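Local atomic coordinates of polysialic acid O-acetyltransferase (Escherichia coli, PDB entry 3JQY), a protein that catalyses the O-acetylation of capsular polysialic acid, transferring acetyl groups from acetyl-CoA to long sialic acid polymers. Residues L64-D69 with R73-I78; V86-N91 with G96-T101; S92-D97 with V106-R111; F118-V121 with N126-I129; S188-G193 with K198-M203. All coordinates share one frame; numbering follows the deposited sequence.

Contact 1. Residues L64-D69 with R73-I78; sequences LIIEDD and RWLTVI
Two faces of the left-handed parallel beta-helix meet here through inward-pointing side chains: Leu-64 and Ile-66 from strand 63-66 oppose Val-77 and Leu-75 from strand 71-80. The backbones stay well apart, the nearest CA atoms, those of Leu-64 and Val-77, being 8.4 Å from each other, so methyl groups bridge the interior. Leu-64 CD2 comes within 4.4 Å of Val-77 CG2, and Ile-66 CD1 stands 4.5 Å from Leu-75 CD2. These separations lie beyond the closest packing of methyls, and the 107 Å² buried between the segments is correspondingly modest. Ile-66 gets its CD1 to the meeting point with a stretched end: chi2 of -178° carries the delta methyl away from its own strand. Side chains of neighbouring coils complete the surroundings, for Phe-42 touches both Leu-64 and Ile-66, while Val-86 touches Leu-64 and Ile-88 touches Leu-75. In each segment the contacting residues alternate with ones that do not reach the other segment, Ile-65 between Leu-64 and Ile-66, Thr-76 between Leu-75 and Val-77. That inward-outward alternation, with aliphatic residues filling a prism-shaped interior, is characteristic of the left-handed beta-helix of hexapeptide-repeat transferases.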
# COMPACT_ATOMS: atom_id res chain seq x y z
N LEU B 64 -0.08 3.15 -31.29
CA LEU B 64 0.99 3.23 -30.29
C LEU B 64 2.23 3.79 -30.97
O LEU B 64 2.69 3.25 -31.98
CB LEU B 64 1.30 1.86 -29.71
CG LEU B 64 2.55 1.76 -28.83
CD1 LEU B 64 2.44 2.68 -27.63
CD2 LEU B 64 2.80 0.33 -28.38
N ILE B 65 2.76 4.87 -30.41
CA ILE B 65 3.98 5.50 -30.90
C ILE B 65 5.00 5.53 -29.77
O ILE B 65 4.73 6.09 -28.71
CB ILE B 65 3.74 6.96 -31.31
CG1 ILE B 65 2.76 7.04 -32.48
CG2 ILE B 65 5.08 7.64 -31.66
CD1 ILE B 65 2.21 8.44 -32.68
N ILE B 66 6.16 4.93 -30.00
CA ILE B 66 7.24 5.02 -29.02
C ILE B 66 8.47 5.56 -29.74
O ILE B 66 8.91 4.98 -30.73
CB ILE B 66 7.57 3.64 -28.41
CG1 ILE B 66 6.32 3.00 -27.81
CG2 ILE B 66 8.68 3.79 -27.36
CD1 ILE B 66 6.57 1.67 -27.13
N GLU B 67 9.01 6.66 -29.24
CA GLU B 67 10.07 7.36 -29.97
C GLU B 67 11.46 6.77 -29.75
O GLU B 67 11.64 5.86 -28.95
CB GLU B 67 10.03 8.86 -29.65
CG GLU B 67 8.67 9.49 -29.98
CD GLU B 67 8.64 11.00 -29.80
OE1 GLU B 67 9.65 11.56 -29.32
OE2 GLU B 67 7.62 11.62 -30.17
N ASP B 68 12.43 7.29 -30.50
CA ASP B 68 13.82 6.86 -30.37
C ASP B 68 14.30 7.08 -28.93
O ASP B 68 13.85 8.01 -28.25
CB ASP B 68 14.72 7.68 -31.30
CG ASP B 68 14.67 7.21 -32.75
OD1 ASP B 68 14.08 6.15 -33.05
OD2 ASP B 68 15.24 7.92 -33.61
N ASP B 69 15.21 6.22 -28.49
CA ASP B 69 15.92 6.37 -27.22
C ASP B 69 15.04 6.27 -25.98
O ASP B 69 15.44 6.69 -24.89
CB ASP B 69 16.72 7.67 -27.21
CG ASP B 69 17.79 7.69 -28.29
OD1 ASP B 69 18.32 6.60 -28.59
OD2 ASP B 69 18.08 8.77 -28.82
N ARG B 73 11.03 -1.38 -20.25
CA ARG B 73 11.33 -2.65 -19.61
C ARG B 73 10.10 -3.19 -18.89
O ARG B 73 9.54 -2.52 -18.01
CB ARG B 73 12.53 -2.51 -18.66
CG ARG B 73 13.79 -2.03 -19.38
CD ARG B 73 14.91 -1.69 -18.41
NE ARG B 73 15.40 -2.87 -17.68
CZ ARG B 73 16.29 -3.73 -18.16
NH1 ARG B 73 16.79 -3.57 -19.38
NH2 ARG B 73 16.67 -4.76 -17.42
N TRP B 74 9.69 -4.39 -19.27
CA TRP B 74 8.46 -4.99 -18.76
C TRP B 74 7.28 -4.03 -18.90
O TRP B 74 6.46 -3.90 -18.00
CB TRP B 74 8.64 -5.46 -17.32
CG TRP B 74 9.54 -6.64 -17.26
CD1 TRP B 74 9.21 -7.94 -17.51
CD2 TRP B 74 10.94 -6.63 -16.97
NE1 TRP B 74 10.32 -8.74 -17.38
CE2 TRP B 74 11.39 -7.96 -17.05
CE3 TRP B 74 11.85 -5.62 -16.64
CZ2 TRP B 74 12.72 -8.32 -16.81
CZ3 TRP B 74 13.17 -5.98 -16.41
CH2 TRP B 74 13.59 -7.31 -16.49
N LEU B 75 7.21 -3.38 -20.05
CA LEU B 75 6.07 -2.53 -20.37
C LEU B 75 5.02 -3.35 -21.12
O LEU B 75 5.35 -4.08 -22.06
CB LEU B 75 6.53 -1.36 -21.24
CG LEU B 75 5.40 -0.51 -21.82
CD1 LEU B 75 4.72 0.28 -20.71
CD2 LEU B 75 5.94 0.43 -22.89
N THR B 76 3.76 -3.24 -20.69
CA THR B 76 2.63 -3.84 -21.40
C THR B 76 1.65 -2.73 -21.72
O THR B 76 1.23 -2.00 -20.82
CB THR B 76 1.91 -4.91 -20.55
OG1 THR B 76 2.84 -5.93 -20.17
CG2 THR B 76 0.76 -5.54 -21.33
N VAL B 77 1.31 -2.58 -22.99
CA VAL B 77 0.32 -1.61 -23.43
C VAL B 77 -0.87 -2.36 -24.01
O VAL B 77 -0.72 -3.11 -24.97
CB VAL B 77 0.88 -0.65 -24.50
CG1 VAL B 77 -0.16 0.39 -24.85
CG2 VAL B 77 2.15 0.02 -24.00
N ILE B 78 -2.03 -2.19 -23.39
CA ILE B 78 -3.23 -2.88 -23.84
C ILE B 78 -4.23 -1.87 -24.38
O ILE B 78 -4.54 -0.88 -23.72
CB ILE B 78 -3.88 -3.69 -22.71
CG1 ILE B 78 -2.89 -4.71 -22.16
CG2 ILE B 78 -5.16 -4.37 -23.22
CD1 ILE B 78 -3.40 -5.47 -20.96

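Contact 2. Residues V86-N91 with G96-T101; sequences VRIHKN and GDIVAT
Ile-98 faces strand 85-88 across the interior, and its branches divide the work of meeting Val-86 and Ile-88. From CB, which touches neither of them itself, the CG2 methyl goes toward Val-86 and ends 4.4 Å from Val-86 CG2. The other branch leaves through CG1 and continues extended, chi2 175°, to CD1, which lies 4.4 Å from Ile-88 CD1. Val-86 CG2 has a closer neighbour in Ala-100, whose CB is 3.9 Å away; CG2 gets there because it stands opposite the carbonyl carbon of Val-86, with CG1 taking the place across from the backbone N (chi1 176°). Strands 85-88 and 97-101 form two faces of the left-handed beta-helix, with strand 93-95 supplying the face between them along the chain. Their axes approach to 9.9 Å at 146° between chain directions, a spacing too wide for backbone pairing and bridged here by aliphatic side chains alone. The small Ala-100 suits the CA separation of 7.5 Å from Val-86, the shortest between the segments. On strand 85-88 the intervening Arg-87 turns outward: its guanidinium lies over the ring of His-89, with His-89 NE2 3.2 Å above the guanidinium plane. NH2 of Arg-87 makes a salt bridge to Glu-67, and His-89 ND1 is hydrogen-bonded to the carbonyl O of Ile-108.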
# COMPACT_ATOMS: atom_id res chain seq x y z
N VAL B 86 -1.62 6.13 -27.80
CA VAL B 86 -0.59 6.18 -26.76
C VAL B 86 0.71 6.64 -27.41
O VAL B 86 1.16 6.07 -28.41
CB VAL B 86 -0.37 4.81 -26.09
CG1 VAL B 86 0.78 4.87 -25.07
CG2 VAL B 86 -1.66 4.32 -25.41
N ARG B 87 1.32 7.69 -26.86
CA ARG B 87 2.58 8.19 -27.39
C ARG B 87 3.57 8.37 -26.27
O ARG B 87 3.30 9.07 -25.28
CB ARG B 87 2.39 9.53 -28.12
CG ARG B 87 3.70 10.10 -28.67
CD ARG B 87 3.47 11.46 -29.34
NE ARG B 87 4.71 12.03 -29.87
CZ ARG B 87 4.80 13.22 -30.47
NH1 ARG B 87 3.72 13.97 -30.63
NH2 ARG B 87 5.98 13.65 -30.91
N ILE B 88 4.73 7.74 -26.43
CA ILE B 88 5.79 7.84 -25.44
C ILE B 88 6.97 8.58 -26.06
O ILE B 88 7.59 8.10 -27.01
CB ILE B 88 6.21 6.45 -24.95
CG1 ILE B 88 4.99 5.72 -24.35
CG2 ILE B 88 7.34 6.56 -23.93
CD1 ILE B 88 5.29 4.34 -23.83
N HIS B 89 7.27 9.76 -25.52
CA HIS B 89 8.27 10.65 -26.12
C HIS B 89 9.71 10.24 -25.84
O HIS B 89 9.99 9.51 -24.90
CB HIS B 89 8.06 12.09 -25.63
CG HIS B 89 6.91 12.80 -26.28
ND1 HIS B 89 5.59 12.49 -26.02
CD2 HIS B 89 6.89 13.84 -27.14
CE1 HIS B 89 4.81 13.29 -26.71
NE2 HIS B 89 5.57 14.12 -27.40
N LYS B 90 10.62 10.75 -26.67
CA LYS B 90 12.03 10.35 -26.63
C LYS B 90 12.71 10.51 -25.28
O LYS B 90 12.37 11.39 -24.49
CB LYS B 90 12.82 11.14 -27.69
CG LYS B 90 12.66 12.64 -27.56
CD LYS B 90 13.73 13.40 -28.36
CE LYS B 90 13.65 13.10 -29.85
NZ LYS B 90 14.69 13.85 -30.62
N ASN B 91 13.66 9.61 -25.02
CA ASN B 91 14.54 9.67 -23.86
C ASN B 91 13.86 9.43 -22.52
O ASN B 91 14.43 9.68 -21.47
CB ASN B 91 15.31 10.99 -23.85
CG ASN B 91 16.33 11.06 -24.97
OD1 ASN B 91 17.28 10.30 -24.99
ND2 ASN B 91 16.11 11.98 -25.90
N GLY B 96 5.79 -1.05 -16.49
CA GLY B 96 4.43 -1.15 -16.00
C GLY B 96 3.36 -1.43 -17.04
O GLY B 96 3.62 -1.97 -18.11
N ASP B 97 2.13 -1.05 -16.69
CA ASP B 97 0.97 -1.41 -17.50
C ASP B 97 0.18 -0.17 -17.88
O ASP B 97 -0.28 0.57 -17.01
CB ASP B 97 0.07 -2.36 -16.72
CG ASP B 97 0.73 -3.70 -16.46
OD1 ASP B 97 1.09 -3.97 -15.30
OD2 ASP B 97 0.91 -4.47 -17.43
N ILE B 98 0.01 0.04 -19.18
CA ILE B 98 -0.82 1.13 -19.66
C ILE B 98 -2.02 0.55 -20.39
O ILE B 98 -1.87 -0.16 -21.37
CB ILE B 98 -0.06 2.03 -20.66
CG1 ILE B 98 1.16 2.68 -19.99
CG2 ILE B 98 -1.00 3.10 -21.22
CD1 ILE B 98 2.02 3.47 -20.97
N VAL B 99 -3.22 0.85 -19.90
CA VAL B 99 -4.43 0.38 -20.55
C VAL B 99 -5.22 1.57 -21.09
O VAL B 99 -5.67 2.42 -20.32
CB VAL B 99 -5.29 -0.48 -19.60
CG1 VAL B 99 -6.53 -1.03 -20.32
CG2 VAL B 99 -4.45 -1.62 -19.02
N ALA B 100 -5.38 1.61 -22.41
CA ALA B 100 -6.10 2.68 -23.10
C ALA B 100 -7.42 2.13 -23.61
O ALA B 100 -7.44 1.25 -24.47
CB ALA B 100 -5.26 3.23 -24.27
N THR B 101 -8.52 2.65 -23.07
CA THR B 101 -9.81 2.00 -23.23
C THR B 101 -10.84 2.93 -23.87
O THR B 101 -11.04 4.06 -23.42
CB THR B 101 -10.37 1.56 -21.85
OG1 THR B 101 -9.50 0.58 -21.27
CG2 THR B 101 -11.76 0.97 -22.00

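Contact 3. Residues S92-D97 with V106-R111; sequences SKIKGD and VIIGRR
The turns at Ser-92 and Arg-111 stack, one coil apart, at the same corner, CA to CA 4.3 Å and Ser-92 N to Arg-111 N 3.9 Å; strand 93-95 leaves this corner and strand 106-108 runs into it, on different faces. At the opposite end of strand 93-95 the chain bends again at Gly-96, where phi is 103° and a side chain would be jammed against the carbonyl O of Lys-95. Inside the angle between the strands, Ile-94 and Ile-108 cross obliquely and meet through their end methyls. Ile-94 directs CG1 away from its backbone N (chi1 -173°), which sends CD1 inward, and Ile-108 supplies its own CD1 from an extended chain. The modelled 3.2 Å between Ile-94 CD1 and Ile-108 CD1 is below normal van der Waals contact, so the exact fit at this point is doubtful. Corners and flat faces of this sort build the triangular coil of the left-handed beta-helix, and Ile-114, one coil on from Ile-94 on the same face, touches both isoleucines. Nearer the corner, Ser-92 CB lies 3.8 Å from Gly-109 O, a buried carbonyl oxygen with no polar partner in the model. Ser-92 OG bonds to the carbonyl O of His-89, a tentative assignment because the serine is modelled in two conformers. Arg-111 turns outward, away from Ser-92; its NE forms a salt bridge with Asp-132, and Arg-110 CB sits 3.7 Å above one face of its guanidinium, toward the rim.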
# COMPACT_ATOMS: atom_id res chain seq x y z
N SER B 92 12.63 8.93 -22.56
CA SER B 92 11.92 8.56 -21.34
C SER B 92 12.28 7.13 -20.95
O SER B 92 12.86 6.38 -21.74
CB SER B 92 10.41 8.68 -21.54
OG SER B 92 9.99 7.92 -22.66
N LYS B 93 11.94 6.75 -19.72
CA LYS B 93 12.19 5.40 -19.25
C LYS B 93 10.91 4.90 -18.61
O LYS B 93 10.38 5.54 -17.71
CB LYS B 93 13.31 5.39 -18.21
CG LYS B 93 14.64 5.94 -18.72
CD LYS B 93 15.73 5.69 -17.69
CE LYS B 93 17.06 6.24 -18.16
NZ LYS B 93 18.14 5.95 -17.17
N ILE B 94 10.41 3.76 -19.08
CA ILE B 94 9.09 3.32 -18.64
C ILE B 94 9.02 1.82 -18.35
O ILE B 94 9.70 1.00 -18.99
CB ILE B 94 8.00 3.71 -19.65
CG1 ILE B 94 6.61 3.39 -19.10
CG2 ILE B 94 8.24 3.03 -20.98
CD1 ILE B 94 5.49 4.15 -19.76
N LYS B 95 8.20 1.49 -17.36
CA LYS B 95 7.87 0.13 -16.98
C LYS B 95 6.39 0.13 -16.63
O LYS B 95 5.78 1.19 -16.49
CB LYS B 95 8.68 -0.29 -15.75
CG LYS B 95 10.17 -0.05 -15.88
CD LYS B 95 10.95 -0.62 -14.71
CE LYS B 95 12.42 -0.25 -14.82
NZ LYS B 95 13.29 -1.26 -14.17
N GLY B 96 5.79 -1.05 -16.49
CA GLY B 96 4.43 -1.15 -16.00
C GLY B 96 3.36 -1.43 -17.04
O GLY B 96 3.62 -1.97 -18.11
N ASP B 97 2.13 -1.05 -16.69
CA ASP B 97 0.97 -1.41 -17.50
C ASP B 97 0.18 -0.17 -17.88
O ASP B 97 -0.28 0.57 -17.01
CB ASP B 97 0.07 -2.36 -16.72
CG ASP B 97 0.73 -3.70 -16.46
OD1 ASP B 97 1.09 -3.97 -15.30
OD2 ASP B 97 0.91 -4.47 -17.43
N VAL B 106 -3.13 8.46 -24.00
CA VAL B 106 -2.15 8.44 -22.92
C VAL B 106 -0.85 8.95 -23.52
O VAL B 106 -0.38 8.41 -24.51
CB VAL B 106 -1.96 7.03 -22.34
CG1 VAL B 106 -0.87 7.03 -21.27
CG2 VAL B 106 -3.28 6.51 -21.76
N ILE B 107 -0.32 10.01 -22.94
CA ILE B 107 0.89 10.64 -23.45
C ILE B 107 1.91 10.77 -22.33
O ILE B 107 1.58 11.19 -21.23
CB ILE B 107 0.62 12.06 -24.00
CG1 ILE B 107 -0.57 12.06 -24.97
CG2 ILE B 107 1.88 12.65 -24.64
CD1 ILE B 107 -0.41 11.10 -26.13
N ILE B 108 3.15 10.39 -22.62
CA ILE B 108 4.24 10.50 -21.66
C ILE B 108 5.37 11.31 -22.28
O ILE B 108 5.88 10.97 -23.34
CB ILE B 108 4.73 9.11 -21.26
CG1 ILE B 108 3.57 8.33 -20.61
CG2 ILE B 108 5.93 9.21 -20.33
CD1 ILE B 108 3.90 6.89 -20.29
N GLY B 109 5.73 12.41 -21.63
CA GLY B 109 6.65 13.39 -22.20
C GLY B 109 8.11 12.98 -22.21
O GLY B 109 8.49 11.91 -21.73
N ARG B 110 8.95 13.87 -22.74
CA ARG B 110 10.38 13.62 -22.90
C ARG B 110 11.14 13.56 -21.58
O ARG B 110 10.86 14.34 -20.66
CB ARG B 110 11.00 14.71 -23.78
CG ARG B 110 10.43 14.76 -25.17
CD ARG B 110 11.19 15.75 -26.05
NE ARG B 110 10.80 17.13 -25.79
CZ ARG B 110 9.83 17.76 -26.46
NH1 ARG B 110 9.17 17.13 -27.42
NH2 ARG B 110 9.53 19.02 -26.17
N ARG B 111 12.11 12.66 -21.51
CA ARG B 111 13.03 12.58 -20.37
C ARG B 111 12.32 12.29 -19.05
O ARG B 111 12.83 12.61 -17.98
CB ARG B 111 13.86 13.86 -20.25
CG ARG B 111 14.66 14.19 -21.52
CD ARG B 111 15.30 15.57 -21.44
NE ARG B 111 14.31 16.62 -21.19
CZ ARG B 111 13.68 17.31 -22.13
NH1 ARG B 111 13.91 17.07 -23.42
NH2 ARG B 111 12.80 18.24 -21.79

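Contact 4. Residues F118-V121 with N126-I129; sequences FEVV and NVTI
Val-120 and Val-127 point straight at one another, tip to tip. Val-120 CG1 is the touching atom on one side, 4.0 Å from Val-127 CG2 and 4.1 Å from Val-127 CG1, so a single methyl is set against the fork of the opposing valine. It is put there by a chi1 of 175°, which places Val-120 CG1 across CB from the backbone N. Beside this pair, Phe-118 and Ile-129 approach from opposing directions, and Phe-118 CZ, the far end of the ring, comes within 3.9 Å of Ile-129 CD1. In the next shell Leu-141 touches both Val-127 and Ile-129, Val-106 touches Val-120, and Ile-166 reaches Ile-129, so coils before and after this one contribute to the same interior. Parallel backbone pairing fixes strand 119-121: Val-120 is hydrogen-bonded to Asp-97 and Val-99, and Glu-119 to Val-139 and Leu-141. These bonds run along the helix from coil to coil, whereas the side chains bridge between two successive faces of one coil. Further out, the side chain of Val-121 is about 6 Å from Gly-146, which by similarity belongs to the acetyl-CoA site. The contact offers only aliphatic and aromatic carbon from its four main side chains, so it probably owes its stability to burial and fit, with directional bonding left to the sheets on either face.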
# COMPACT_ATOMS: atom_id res chain seq x y z
N PHE B 118 4.06 0.74 -12.27
CA PHE B 118 3.24 1.78 -12.89
C PHE B 118 1.97 1.19 -13.49
O PHE B 118 2.03 0.15 -14.15
CB PHE B 118 4.07 2.46 -13.97
CG PHE B 118 3.41 3.65 -14.62
CD1 PHE B 118 3.07 4.76 -13.87
CD2 PHE B 118 3.20 3.67 -15.99
CE1 PHE B 118 2.50 5.88 -14.48
CE2 PHE B 118 2.63 4.77 -16.61
CZ PHE B 118 2.27 5.87 -15.85
N GLU B 119 0.82 1.83 -13.26
CA GLU B 119 -0.44 1.43 -13.89
C GLU B 119 -1.20 2.65 -14.36
O GLU B 119 -1.34 3.62 -13.62
CB GLU B 119 -1.35 0.67 -12.92
CG GLU B 119 -0.72 -0.44 -12.09
CD GLU B 119 -1.70 -1.02 -11.07
OE1 GLU B 119 -2.93 -0.86 -11.28
OE2 GLU B 119 -1.25 -1.63 -10.07
N VAL B 120 -1.72 2.61 -15.59
CA VAL B 120 -2.66 3.62 -16.06
C VAL B 120 -4.01 2.99 -16.40
O VAL B 120 -4.06 1.99 -17.12
CB VAL B 120 -2.15 4.37 -17.30
CG1 VAL B 120 -3.22 5.33 -17.82
CG2 VAL B 120 -0.87 5.13 -16.97
N VAL B 121 -5.08 3.56 -15.86
CA VAL B 121 -6.44 3.08 -16.10
C VAL B 121 -7.25 4.21 -16.75
O VAL B 121 -7.28 5.32 -16.23
CB VAL B 121 -7.13 2.72 -14.76
CG1 VAL B 121 -8.52 2.14 -15.01
CG2 VAL B 121 -6.27 1.76 -13.95
N ASN B 126 -8.34 11.00 -20.93
CA ASN B 126 -6.94 11.25 -21.24
C ASN B 126 -6.09 11.21 -19.99
O ASN B 126 -6.48 11.73 -18.95
CB ASN B 126 -6.79 12.60 -21.92
CG ASN B 126 -7.65 12.72 -23.17
OD1 ASN B 126 -8.24 13.77 -23.44
ND2 ASN B 126 -7.72 11.64 -23.93
N VAL B 127 -4.92 10.59 -20.09
CA VAL B 127 -3.95 10.66 -19.02
C VAL B 127 -2.65 11.16 -19.64
O VAL B 127 -2.17 10.61 -20.62
CB VAL B 127 -3.73 9.30 -18.34
CG1 VAL B 127 -2.57 9.39 -17.36
CG2 VAL B 127 -5.02 8.87 -17.61
N THR B 128 -2.11 12.24 -19.08
CA THR B 128 -0.94 12.90 -19.65
C THR B 128 0.11 13.11 -18.58
O THR B 128 -0.20 13.55 -17.47
CB THR B 128 -1.32 14.27 -20.23
OG1 THR B 128 -2.18 14.09 -21.36
CG2 THR B 128 -0.07 15.02 -20.67
N ILE B 129 1.36 12.79 -18.90
CA ILE B 129 2.48 13.12 -18.04
C ILE B 129 3.43 14.01 -18.83
O ILE B 129 3.78 13.68 -19.96
CB ILE B 129 3.25 11.86 -17.56
CG1 ILE B 129 2.29 10.89 -16.86
CG2 ILE B 129 4.40 12.25 -16.63
CD1 ILE B 129 2.98 9.71 -16.22

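Contact 5. Residues S188-G193 with K198-M203; sequences SVIGYG and KDVPSM
In the last coils of the left-handed beta-helix, Ser-188 and Ile-190 turn to segment 198-203 differently. The hydroxyl of Ser-188 is directed at backbone: OG donates to the carbonyl O of Pro-201 at 2.7 Å, lying in the carbonyl plane on a lone pair with a C=O...OG angle of 139°. The same oxygen also pairs with Cys-204 N just beyond the segment, so one buried hydroxyl ties together two points of the turn. Ile-190, by contrast, meets Val-200 at a slant, and its CD1 sits 3.9 Å from Val-200 CG2. A bent tail brings it there, since chi2 of -57° folds CD1 toward the second segment although the CB of Ile-190 is not aimed at it. With an alanine here in place of Ser-188, the Pro-201 carbonyl would probably lose its hydroxyl donor and Cys-204 N its acceptor, and the turn would be less firmly tied. Lys-198, at the head of the second segment, is assigned by similarity to the acetyl-CoA site. Val-189 and Met-203 also pack on a second subunit, against its Ile-149 and Ile-152 respectively, placing the contact close to the trimer interface. Met-203 N lies only 2.9 Å from Ser-188 OG, but the angle is too poor for a hydrogen bond.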
# COMPACT_ATOMS: atom_id res chain seq x y z
N SER B 188 5.76 20.51 -8.72
CA SER B 188 5.18 20.00 -7.49
C SER B 188 5.67 18.60 -7.13
O SER B 188 6.27 17.90 -7.96
CB SER B 188 3.65 20.03 -7.56
OG SER B 188 3.21 21.37 -7.63
N VAL B 189 5.40 18.21 -5.89
CA VAL B 189 5.86 16.95 -5.32
C VAL B 189 4.69 16.24 -4.66
O VAL B 189 3.99 16.84 -3.84
CB VAL B 189 6.93 17.20 -4.26
CG1 VAL B 189 7.32 15.89 -3.58
CG2 VAL B 189 8.15 17.89 -4.86
N ILE B 190 4.46 14.98 -5.01
CA ILE B 190 3.45 14.18 -4.32
C ILE B 190 4.16 13.19 -3.40
O ILE B 190 5.00 12.40 -3.85
CB ILE B 190 2.54 13.39 -5.30
CG1 ILE B 190 1.87 14.34 -6.31
CG2 ILE B 190 1.48 12.60 -4.52
CD1 ILE B 190 1.05 15.46 -5.66
N GLY B 191 3.83 13.23 -2.12
CA GLY B 191 4.53 12.43 -1.14
C GLY B 191 4.21 10.95 -1.18
O GLY B 191 3.11 10.54 -1.57
N TYR B 192 5.19 10.14 -0.75
CA TYR B 192 5.00 8.71 -0.58
C TYR B 192 3.64 8.40 0.02
O TYR B 192 3.23 9.05 0.99
CB TYR B 192 6.07 8.14 0.36
CG TYR B 192 5.78 6.70 0.74
CD1 TYR B 192 6.37 5.65 0.04
CD2 TYR B 192 4.87 6.39 1.74
CE1 TYR B 192 6.08 4.33 0.36
CE2 TYR B 192 4.57 5.08 2.06
CZ TYR B 192 5.17 4.06 1.36
OH TYR B 192 4.88 2.76 1.69
N GLY B 193 2.95 7.40 -0.53
CA GLY B 193 1.77 6.85 0.10
C GLY B 193 0.49 7.64 -0.14
O GLY B 193 -0.57 7.28 0.36
N LYS B 198 -7.82 15.54 -5.49
CA LYS B 198 -8.14 16.91 -5.90
C LYS B 198 -6.92 17.59 -6.50
O LYS B 198 -5.79 17.21 -6.22
CB LYS B 198 -8.64 17.72 -4.70
CG LYS B 198 -9.96 17.22 -4.13
CD LYS B 198 -10.37 18.08 -2.95
CE LYS B 198 -11.67 17.58 -2.32
NZ LYS B 198 -12.81 17.67 -3.28
N ASP B 199 -7.07 18.60 -7.34
CA ASP B 199 -5.94 19.27 -8.00
C ASP B 199 -4.86 19.69 -7.01
O ASP B 199 -5.16 20.11 -5.89
CB ASP B 199 -6.41 20.51 -8.77
CG ASP B 199 -7.31 20.18 -9.94
OD1 ASP B 199 -7.38 19.00 -10.34
OD2 ASP B 199 -7.96 21.11 -10.47
N VAL B 200 -3.60 19.58 -7.44
CA VAL B 200 -2.47 20.11 -6.69
C VAL B 200 -1.86 21.23 -7.53
O VAL B 200 -1.42 20.99 -8.65
CB VAL B 200 -1.41 19.03 -6.44
CG1 VAL B 200 -0.20 19.61 -5.70
CG2 VAL B 200 -2.00 17.87 -5.66
N PRO B 201 -1.83 22.46 -7.01
CA PRO B 201 -1.30 23.56 -7.83
C PRO B 201 0.21 23.46 -8.03
O PRO B 201 0.88 22.63 -7.41
CB PRO B 201 -1.64 24.82 -7.00
CG PRO B 201 -2.54 24.36 -5.89
CD PRO B 201 -2.21 22.92 -5.66
N SER B 202 0.74 24.31 -8.90
CA SER B 202 2.17 24.34 -9.20
C SER B 202 3.02 24.68 -7.98
O SER B 202 2.61 25.45 -7.12
CB SER B 202 2.44 25.35 -10.32
OG SER B 202 3.82 25.42 -10.61
N MET B 203 4.21 24.08 -7.91
CA MET B 203 5.18 24.38 -6.86
C MET B 203 4.65 24.15 -5.44
O MET B 203 4.90 24.94 -4.53
CB MET B 203 5.74 25.80 -7.03
CG MET B 203 6.64 25.92 -8.26
SD MET B 203 7.21 27.59 -8.64
CE MET B 203 5.67 28.33 -9.20

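Contacts 1 to 4 follow one another up the same beta-helix. Centres of contacts 1 and 2, and of contacts 2 and 3, are about 6 Å apart; those of contacts 3 and 4 are about 9 Å apart. Probable backbone hydrogen bonds join them, as from Ile-88 N to Ile-65 O at 2.8 Å and from Ile-129 N to Ile-107 O at 2.8 Å, while contacts 2 and 3 share Gly-96 and Asp-97. Contact 5 stands apart, its centre about 16 Å from that of contact 4 and about 26 Å from that of contact 1. The acetyl-CoA positions, inferred by similarity, concern the later coils: contact 5 contains Lys-198, and the Val-127 side chain of contact 4 is about 8 Å from that of Lys-180.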